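Local atomic coordinates of uncharacterized protein YLR132C (Kluyveromyces marxianus, PDB entry 6PFQ), a protein that probably acts as a nuclease of the 2H phosphodiesterase superfamily, trimming U6 snRNA as a member of the Usb1 family. Residues 59-63 / 153-157; 41-45 / 175-179; 23-27 / 48-52. All coordinates share one frame; numbering follows the deposited sequence.

Contact 1: 59-63 / 153-157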
loop_
_atom_site.group_PDB
_atom_site.type_symbol
_atom_site.label_atom_id
_atom_site.label_comp_id
_atom_site.label_asym_id
_atom_site.label_seq_id
_atom_site.Cartn_x
_atom_site.Cartn_y
_atom_site.Cartn_z
ATOM N N LEU A 59 1.588 -8.659 -1.520
ATOM C CA LEU A 59 1.162 -7.345 -1.055
ATOM C C LEU A 59 2.300 -6.329 -1.267
ATOM O O LEU A 59 3.403 -6.671 -1.726
ATOM C CB LEU A 59 0.746 -7.435 0.413
ATOM C CG LEU A 59 -0.387 -8.434 0.672
ATOM C CD1 LEU A 59 -0.854 -8.387 2.150
ATOM C CD2 LEU A 59 -1.603 -8.229 -0.251
ATOM N N HIS A 60 2.038 -5.069 -0.921
ATOM C CA HIS A 60 2.954 -3.993 -1.257
ATOM C C HIS A 60 3.006 -2.959 -0.139
ATOM O O HIS A 60 2.097 -2.870 0.691
ATOM C CB HIS A 60 2.536 -3.349 -2.596
ATOM C CG HIS A 60 2.397 -4.339 -3.708
ATOM N ND1 HIS A 60 1.212 -4.994 -3.980
ATOM C CD2 HIS A 60 3.305 -4.815 -4.595
ATOM C CE1 HIS A 60 1.393 -5.817 -4.993
ATOM N NE2 HIS A 60 2.655 -5.727 -5.388
ATOM N N VAL A 61 4.113 -2.215 -0.093
ATOM C CA VAL A 61 4.159 -0.904 0.566
ATOM C C VAL A 61 4.544 0.115 -0.501
ATOM O O VAL A 61 5.643 0.033 -1.057
ATOM C CB VAL A 61 5.162 -0.849 1.722
ATOM C CG1 VAL A 61 5.171 0.572 2.352
ATOM C CG2 VAL A 61 4.910 -1.940 2.768
ATOM N N SER A 62 3.652 1.061 -0.792
ATOM C CA SER A 62 4.006 2.165 -1.689
ATOM C C SER A 62 5.029 3.077 -1.024
ATOM O O SER A 62 4.868 3.460 0.141
ATOM C CB SER A 62 2.763 2.985 -2.047
ATOM O OG SER A 62 1.843 2.156 -2.713
ATOM N N LEU A 63 6.070 3.442 -1.777
ATOM C CA LEU A 63 7.147 4.299 -1.296
ATOM C C LEU A 63 7.244 5.609 -2.057
ATOM O O LEU A 63 8.007 6.493 -1.640
ATOM C CB LEU A 63 8.498 3.567 -1.394
ATOM C CG LEU A 63 8.597 2.297 -0.566
ATOM C CD1 LEU A 63 9.953 1.556 -0.865
ATOM C CD2 LEU A 63 8.497 2.633 0.903
ATOM N N LEU A 153 2.511 5.669 5.447
ATOM C CA LEU A 153 2.981 4.349 5.023
ATOM C C LEU A 153 2.045 3.276 5.535
ATOM O O LEU A 153 1.695 3.288 6.712
ATOM C CB LEU A 153 4.387 4.058 5.549
ATOM C CG LEU A 153 5.482 4.934 4.906
ATOM C CD1 LEU A 153 6.806 4.689 5.695
ATOM C CD2 LEU A 153 5.618 4.572 3.409
ATOM N N HIS A 154 1.671 2.330 4.667
ATOM C CA HIS A 154 0.707 1.303 5.066
ATOM C C HIS A 154 0.853 0.072 4.179
ATOM O O HIS A 154 1.501 0.109 3.137
ATOM C CB HIS A 154 -0.726 1.839 4.962
ATOM C CG HIS A 154 -1.128 2.185 3.556
ATOM N ND1 HIS A 154 -0.780 3.381 2.950
ATOM C CD2 HIS A 154 -1.855 1.491 2.640
ATOM C CE1 HIS A 154 -1.296 3.419 1.725
ATOM N NE2 HIS A 154 -1.932 2.278 1.509
ATOM N N VAL A 155 0.227 -1.034 4.610
ATOM C CA VAL A 155 -0.029 -2.183 3.736
ATOM C C VAL A 155 -1.528 -2.311 3.561
ATOM O O VAL A 155 -2.249 -2.386 4.557
ATOM C CB VAL A 155 0.518 -3.488 4.333
ATOM C CG1 VAL A 155 0.066 -4.717 3.447
ATOM C CG2 VAL A 155 2.046 -3.377 4.530
ATOM N N SER A 156 -1.998 -2.384 2.299
ATOM C CA SER A 156 -3.400 -2.661 2.038
ATOM C C SER A 156 -3.639 -4.163 1.931
ATOM O O SER A 156 -2.849 -4.902 1.313
ATOM C CB SER A 156 -3.871 -1.976 0.755
ATOM O OG SER A 156 -3.931 -0.573 0.977
ATOM N N PHE A 157 -4.740 -4.615 2.535
ATOM C CA PHE A 157 -5.066 -6.041 2.569
ATOM C C PHE A 157 -6.305 -6.403 1.759
ATOM O O PHE A 157 -6.458 -7.563 1.361
ATOM C CB PHE A 157 -5.263 -6.507 4.021
ATOM C CG PHE A 157 -3.989 -6.444 4.826
ATOM C CD1 PHE A 157 -3.059 -7.464 4.741
ATOM C CD2 PHE A 157 -3.714 -5.338 5.629
ATOM C CE1 PHE A 157 -1.868 -7.420 5.472
ATOM C CE2 PHE A 157 -2.525 -5.281 6.345
ATOM C CZ PHE A 157 -1.588 -6.307 6.251
HETATM O O HOH W 1 -0.898 -4.457 -0.667
HETATM O O HOH W 2 -0.477 -1.665 -0.037
HETATM O O HOH W 3 2.624 3.262 1.809
HETATM O O HOH W 4 1.169 1.151 0.540
#

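Contact 2: 41-45 / 175-179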
loop_
_atom_site.group_PDB
_atom_site.type_symbol
_atom_site.label_atom_id
_atom_site.label_comp_id
_atom_site.label_asym_id
_atom_site.label_seq_id
_atom_site.Cartn_x
_atom_site.Cartn_y
_atom_site.Cartn_z
ATOM N N HIS A 41 -24.890 -4.103 5.563
ATOM C CA HIS A 41 -25.291 -3.814 4.184
ATOM C C HIS A 41 -24.296 -2.873 3.506
ATOM O O HIS A 41 -24.674 -1.945 2.773
ATOM C CB HIS A 41 -26.717 -3.260 4.134
ATOM C CG HIS A 41 -27.714 -4.167 4.779
ATOM N ND1 HIS A 41 -28.287 -3.896 6.003
ATOM C CD2 HIS A 41 -28.182 -5.380 4.403
ATOM C CE1 HIS A 41 -29.091 -4.888 6.337
ATOM N NE2 HIS A 41 -29.040 -5.804 5.387
ATOM N N ARG A 42 -23.013 -3.129 3.749
ATOM C CA ARG A 42 -21.914 -2.420 3.105
ATOM C C ARG A 42 -21.247 -3.305 2.061
ATOM O O ARG A 42 -21.316 -4.531 2.128
ATOM C CB ARG A 42 -20.852 -1.995 4.120
ATOM C CG ARG A 42 -21.386 -1.186 5.275
ATOM C CD ARG A 42 -21.188 0.260 5.016
ATOM N NE ARG A 42 -21.535 1.095 6.159
ATOM C CZ ARG A 42 -21.116 2.347 6.292
ATOM N NH1 ARG A 42 -20.337 2.901 5.353
ATOM N NH2 ARG A 42 -21.488 3.052 7.348
ATOM N N ASN A 43 -20.550 -2.662 1.118
ATOM C CA ASN A 43 -19.718 -3.396 0.168
ATOM C C ASN A 43 -18.594 -4.152 0.878
ATOM O O ASN A 43 -18.020 -3.687 1.875
ATOM C CB ASN A 43 -19.120 -2.428 -0.862
ATOM C CG ASN A 43 -20.093 -2.101 -1.987
ATOM O OD1 ASN A 43 -21.184 -2.642 -2.036
ATOM N ND2 ASN A 43 -19.689 -1.210 -2.896
ATOM N N SER A 44 -18.300 -5.341 0.373
ATOM C CA SER A 44 -17.223 -6.186 0.882
ATOM C C SER A 44 -15.872 -5.908 0.206
ATOM O O SER A 44 -15.787 -5.423 -0.921
ATOM C CB SER A 44 -17.589 -7.665 0.711
ATOM O OG SER A 44 -18.496 -8.032 1.744
ATOM N N PHE A 45 -14.811 -6.283 0.916
ATOM C CA PHE A 45 -13.435 -6.134 0.478
ATOM C C PHE A 45 -12.967 -7.381 -0.252
ATOM O O PHE A 45 -13.105 -8.502 0.268
ATOM C CB PHE A 45 -12.538 -5.871 1.696
ATOM C CG PHE A 45 -12.836 -4.565 2.369
ATOM C CD1 PHE A 45 -12.310 -3.372 1.859
ATOM C CD2 PHE A 45 -13.666 -4.525 3.496
ATOM C CE1 PHE A 45 -12.607 -2.159 2.481
ATOM C CE2 PHE A 45 -13.973 -3.307 4.132
ATOM C CZ PHE A 45 -13.435 -2.129 3.618
ATOM N N ARG A 175 -20.016 8.455 3.946
ATOM C CA ARG A 175 -20.078 6.995 4.017
ATOM C C ARG A 175 -18.678 6.400 4.200
ATOM O O ARG A 175 -18.519 5.373 4.870
ATOM C CB ARG A 175 -20.765 6.430 2.769
ATOM C CG ARG A 175 -22.255 6.830 2.623
ATOM C CD ARG A 175 -23.134 6.304 3.761
ATOM N NE ARG A 175 -23.514 4.901 3.579
ATOM C CZ ARG A 175 -24.024 4.117 4.535
ATOM N NH1 ARG A 175 -24.218 4.588 5.760
ATOM N NH2 ARG A 175 -24.329 2.852 4.267
ATOM N N LEU A 176 -17.659 7.055 3.652
ATOM C CA LEU A 176 -16.287 6.621 3.891
ATOM C C LEU A 176 -15.902 6.784 5.366
ATOM O O LEU A 176 -15.286 5.885 5.966
ATOM C CB LEU A 176 -15.336 7.412 2.990
ATOM C CG LEU A 176 -13.853 7.272 3.285
ATOM C CD1 LEU A 176 -13.396 5.811 3.138
ATOM C CD2 LEU A 176 -13.066 8.199 2.317
ATOM N N ASP A 177 -16.261 7.914 5.977
ATOM C CA ASP A 177 -15.926 8.074 7.393
ATOM C C ASP A 177 -16.732 7.131 8.286
ATOM O O ASP A 177 -16.207 6.611 9.276
ATOM C CB ASP A 177 -16.127 9.539 7.795
ATOM C CG ASP A 177 -15.005 10.437 7.237
ATOM O OD1 ASP A 177 -13.857 9.954 7.094
ATOM O OD2 ASP A 177 -15.268 11.614 6.933
ATOM N N SER A 178 -17.982 6.849 7.955
ATOM C CA SER A 178 -18.686 5.862 8.764
ATOM C C SER A 178 -18.195 4.446 8.465
ATOM O O SER A 178 -18.250 3.580 9.336
ATOM C CB SER A 178 -20.200 5.966 8.578
ATOM O OG SER A 178 -20.621 5.704 7.272
ATOM N N LEU A 179 -17.689 4.184 7.261
ATOM C CA LEU A 179 -17.063 2.882 7.026
ATOM C C LEU A 179 -15.790 2.740 7.860
ATOM O O LEU A 179 -15.548 1.693 8.475
ATOM C CB LEU A 179 -16.747 2.699 5.528
ATOM C CG LEU A 179 -15.895 1.487 5.130
ATOM C CD1 LEU A 179 -16.552 0.153 5.531
ATOM C CD2 LEU A 179 -15.558 1.539 3.598
#

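Contact 3: 23-27 / 48-52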
loop_
_atom_site.group_PDB
_atom_site.type_symbol
_atom_site.label_atom_id
_atom_site.label_comp_id
_atom_site.label_asym_id
_atom_site.label_seq_id
_atom_site.Cartn_x
_atom_site.Cartn_y
_atom_site.Cartn_z
ATOM N N GLN A 23 -1.058 -16.306 4.593
ATOM C CA GLN A 23 -2.225 -16.350 3.710
ATOM C C GLN A 23 -3.471 -16.795 4.459
ATOM O O GLN A 23 -4.556 -16.226 4.260
ATOM C CB GLN A 23 -1.953 -17.286 2.525
ATOM C CG GLN A 23 -0.831 -16.811 1.620
ATOM C CD GLN A 23 -0.352 -17.930 0.670
ATOM O OE1 GLN A 23 -1.040 -18.938 0.485
ATOM N NE2 GLN A 23 0.840 -17.761 0.097
ATOM N N GLN A 24 -3.332 -17.815 5.327
ATOM C CA GLN A 24 -4.483 -18.356 6.055
ATOM C C GLN A 24 -4.993 -17.375 7.087
ATOM O O GLN A 24 -6.208 -17.302 7.339
ATOM C CB GLN A 24 -4.106 -19.665 6.758
ATOM C CG GLN A 24 -3.539 -20.712 5.846
ATOM C CD GLN A 24 -3.103 -21.949 6.611
ATOM O OE1 GLN A 24 -3.471 -22.139 7.774
ATOM N NE2 GLN A 24 -2.310 -22.789 5.965
ATOM N N ILE A 25 -4.071 -16.658 7.744
ATOM C CA ILE A 25 -4.485 -15.600 8.662
ATOM C C ILE A 25 -5.249 -14.523 7.897
ATOM O O ILE A 25 -6.307 -14.056 8.329
ATOM C CB ILE A 25 -3.252 -15.055 9.407
ATOM C CG1 ILE A 25 -2.807 -16.137 10.411
ATOM C CG2 ILE A 25 -3.548 -13.733 10.142
ATOM C CD1 ILE A 25 -1.553 -15.817 11.086
ATOM N N MET A 26 -4.766 -14.145 6.727
ATOM C CA MET A 26 -5.489 -13.077 6.035
ATOM C C MET A 26 -6.856 -13.560 5.541
ATOM O O MET A 26 -7.828 -12.797 5.579
ATOM C CB MET A 26 -4.651 -12.523 4.876
ATOM C CG MET A 26 -3.428 -11.671 5.349
ATOM S SD MET A 26 -3.864 -10.476 6.693
ATOM C CE MET A 26 -5.255 -9.605 5.869
ATOM N N ASP A 27 -6.974 -14.835 5.153
ATOM C CA ASP A 27 -8.289 -15.398 4.841
ATOM C C ASP A 27 -9.257 -15.198 6.009
ATOM O O ASP A 27 -10.363 -14.675 5.833
ATOM C CB ASP A 27 -8.165 -16.893 4.511
ATOM C CG ASP A 27 -7.412 -17.164 3.215
ATOM O OD1 ASP A 27 -7.241 -16.247 2.380
ATOM O OD2 ASP A 27 -6.963 -18.315 3.012
ATOM N N LEU A 48 -6.619 -8.880 -1.279
ATOM C CA LEU A 48 -5.541 -8.538 -2.217
ATOM C C LEU A 48 -4.426 -9.575 -2.269
ATOM O O LEU A 48 -3.532 -9.472 -3.127
ATOM C CB LEU A 48 -4.922 -7.176 -1.836
ATOM C CG LEU A 48 -5.852 -5.988 -2.086
ATOM C CD1 LEU A 48 -5.265 -4.709 -1.414
ATOM C CD2 LEU A 48 -5.961 -5.810 -3.602
ATOM N N HIS A 49 -4.437 -10.557 -1.381
ATOM C CA HIS A 49 -3.359 -11.539 -1.393
ATOM C C HIS A 49 -3.669 -12.768 -2.241
ATOM O O HIS A 49 -2.813 -13.656 -2.363
ATOM C CB HIS A 49 -3.033 -11.987 0.042
ATOM C CG HIS A 49 -4.122 -12.747 0.739
ATOM N ND1 HIS A 49 -5.319 -12.172 1.128
ATOM C CD2 HIS A 49 -4.170 -14.038 1.166
ATOM C CE1 HIS A 49 -6.063 -13.082 1.738
ATOM N NE2 HIS A 49 -5.385 -14.220 1.779
ATOM N N ARG A 50 -4.837 -12.821 -2.862
ATOM C CA ARG A 50 -5.239 -14.009 -3.611
ATOM C C ARG A 50 -5.854 -13.599 -4.927
ATOM O O ARG A 50 -6.511 -12.558 -5.024
ATOM C CB ARG A 50 -6.256 -14.858 -2.843
ATOM C CG ARG A 50 -5.658 -15.655 -1.715
ATOM C CD ARG A 50 -6.683 -16.605 -1.112
ATOM N NE ARG A 50 -6.127 -17.334 0.028
ATOM C CZ ARG A 50 -5.354 -18.415 -0.059
ATOM N NH1 ARG A 50 -5.029 -18.914 -1.249
ATOM N NH2 ARG A 50 -4.914 -19.003 1.053
ATOM N N GLY A 51 -5.627 -14.422 -5.953
ATOM C CA GLY A 51 -6.295 -14.255 -7.215
ATOM C C GLY A 51 -7.307 -15.376 -7.407
ATOM O O GLY A 51 -7.690 -16.065 -6.470
ATOM N N LYS A 52 -7.674 -15.591 -8.666
ATOM C CA LYS A 52 -8.568 -16.683 -8.988
ATOM C C LYS A 52 -7.891 -18.011 -8.684
ATOM O O LYS A 52 -6.671 -18.152 -8.794
ATOM C CB LYS A 52 -8.980 -16.606 -10.463
#

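Contact 1: 59-63 / 153-157
V61 and V155 take up the same rotamer, with CG1 trans to the backbone N (chi1 179° and 173°). In each residue CG2 therefore lies beside its own N, and the two branches touch, V61 CG2 to V155 CG2 at 3.7 Å, the side chains crossing at about a right angle. Toward one end of this pair, L59 CD1 comes obliquely onto F157, 3.5 Å from its CD1, while V155 CG1 lies over one face of the same ring, offset toward the rim. Toward the other end, L153 CD2 approaches V61 CG1 and L63 CD2. With an alanine at V61, both methyl branches go, and a gap is likely to open facing V155 CG2 and L153 CD2, which would lose their mates on this strand.

The strands run roughly antiparallel at 146°, their axes 5.9 Å apart, and four waters stand where direct backbone pairing might be expected. H60 N donates a hydrogen bond to water 1, which in turn donates to S156 O at 2.8 Å. Water 2 accepts from S156 N and donates to H60 O. Waters 3 and 4 link S62 to H154 in the same way, and water 4 reaches H154 O at 2.8 Å. This is the heart of the 2H fold: the two His-X-Ser motifs, H60-V61-S62 and H154-V155-S156, face each other on strands 59-68 and 154-161, one from each lobe, and all four of their His and Ser residues bind UMP.

The ring of H154 carries water 4 over its centre, 3.4 Å above the plane, and stacks with Y105. Its ND1 is hydrogen-bonded to N152 O, which fixes the ring's rotation, while NE2 and S156 OG both reach a glycerol oxygen in the pocket.

Contact 2: 41-45 / 175-179
The guanidinium of R42 lies flat on that of R175, centres 3.8 Å apart and planes only 15° from parallel. The R42 chain bends at its second torsion (chi2 -97°) and then runs out extended, which carries the flat group up to the helix. R175 is bent twice, at chi2 and chi3, and so folds back over it.

The opposite face of the R42 group lies against the backbone of L179, whose CB is 3.6 Å from R42 NH1. The group is thus sandwiched, and its bonds leave through the edge. R42 NH2 points to S178 OG at 2.8 Å in a nearly straight bond (168°), with the oxygen in the guanidinium plane. R42 NH1 makes a longer, more bent bond to R175 O, 3.1 Å away and also near that plane. The carbonyl R175 O is shared: L179 N, the usual helix partner, reaches it at 2.8 Å from the other face of its plane.

Farther along the loop, F45 CZ touches L179 CD2 at 4.2 Å, an oblique apolar contact continued by V33 of helix 20-39 and L115 of strand 112-119. R42 comes directly after H41, the C-prime residue of the Schellman motif that ends helix 20-39, so the contact fastens the loop after that helix to helix 169-186.

Two like charges meet here, with R42 NH2 and R175 NH1 3.5 Å apart. Stacking flat keeps the N-H groups of R42 pointing outward to oxygens, and the helix carbonyl and serine hydroxyl they meet probably offset part of the repulsion.

Contact 3: 23-27 / 48-52
D27 is gripped by two side chains of the loop at once. R50 comes side-on, with NE 2.8 Å from D27 OD1 in a fairly straight bond (162°) and NH2 2.9 Å from D27 OD2, each oxygen using its syn lone pair, in a salt bridge whose planes are 33° apart. H49 NE2 also bonds D27 OD1 at 2.8 Å, but from above the carboxylate plane, so OD1 accepts two donors. Three N-H donors, two of them from a guanidinium, would probably keep the acid ionised.

The H49 ring is held between two aliphatic groups. M26 CB makes a CH-pi contact over one face, 3.7 Å from the ring centroid, and R50 CG lies over the other. A weak bond from H49 NE2 to Q23 O adds a second helix acceptor. Q23 CB packs on R50 NH2, while the amide of Q23 is tied to L18 O, before the helix.

Beyond this shell, M26 leans on L194 of helix 191-197, H49 on L59 of strand 59-68, and the backbone of L48 bonds to F157, so that helix 20-39 is joined through the loop to strand 154-161.

How the contacts relate
From the N terminus, helix 20-39 supplies 23-27, and contact 3 closes a short loop by returning the chain to it at 48-52. Inside that loop, 41-45 leaves the end of the helix for contact 2, whose partner comes 130 residues later, so contacts 2 and 3 cross. Contact 1 opens at 59-63, after contact 3 has closed, and is completed at 153-157, nested inside the long loop of contact 2. Strand 154-161 then leads on to helix 169-186, where contact 2 closes. Contacts 1 and 3 touch where M26 CE packs on F157. Contact 1 joins the two lobes, contact 3 ties helix 20-39 to the loop before strand 59-68, and contact 2 binds that helix's trailing loop to helix 169-186.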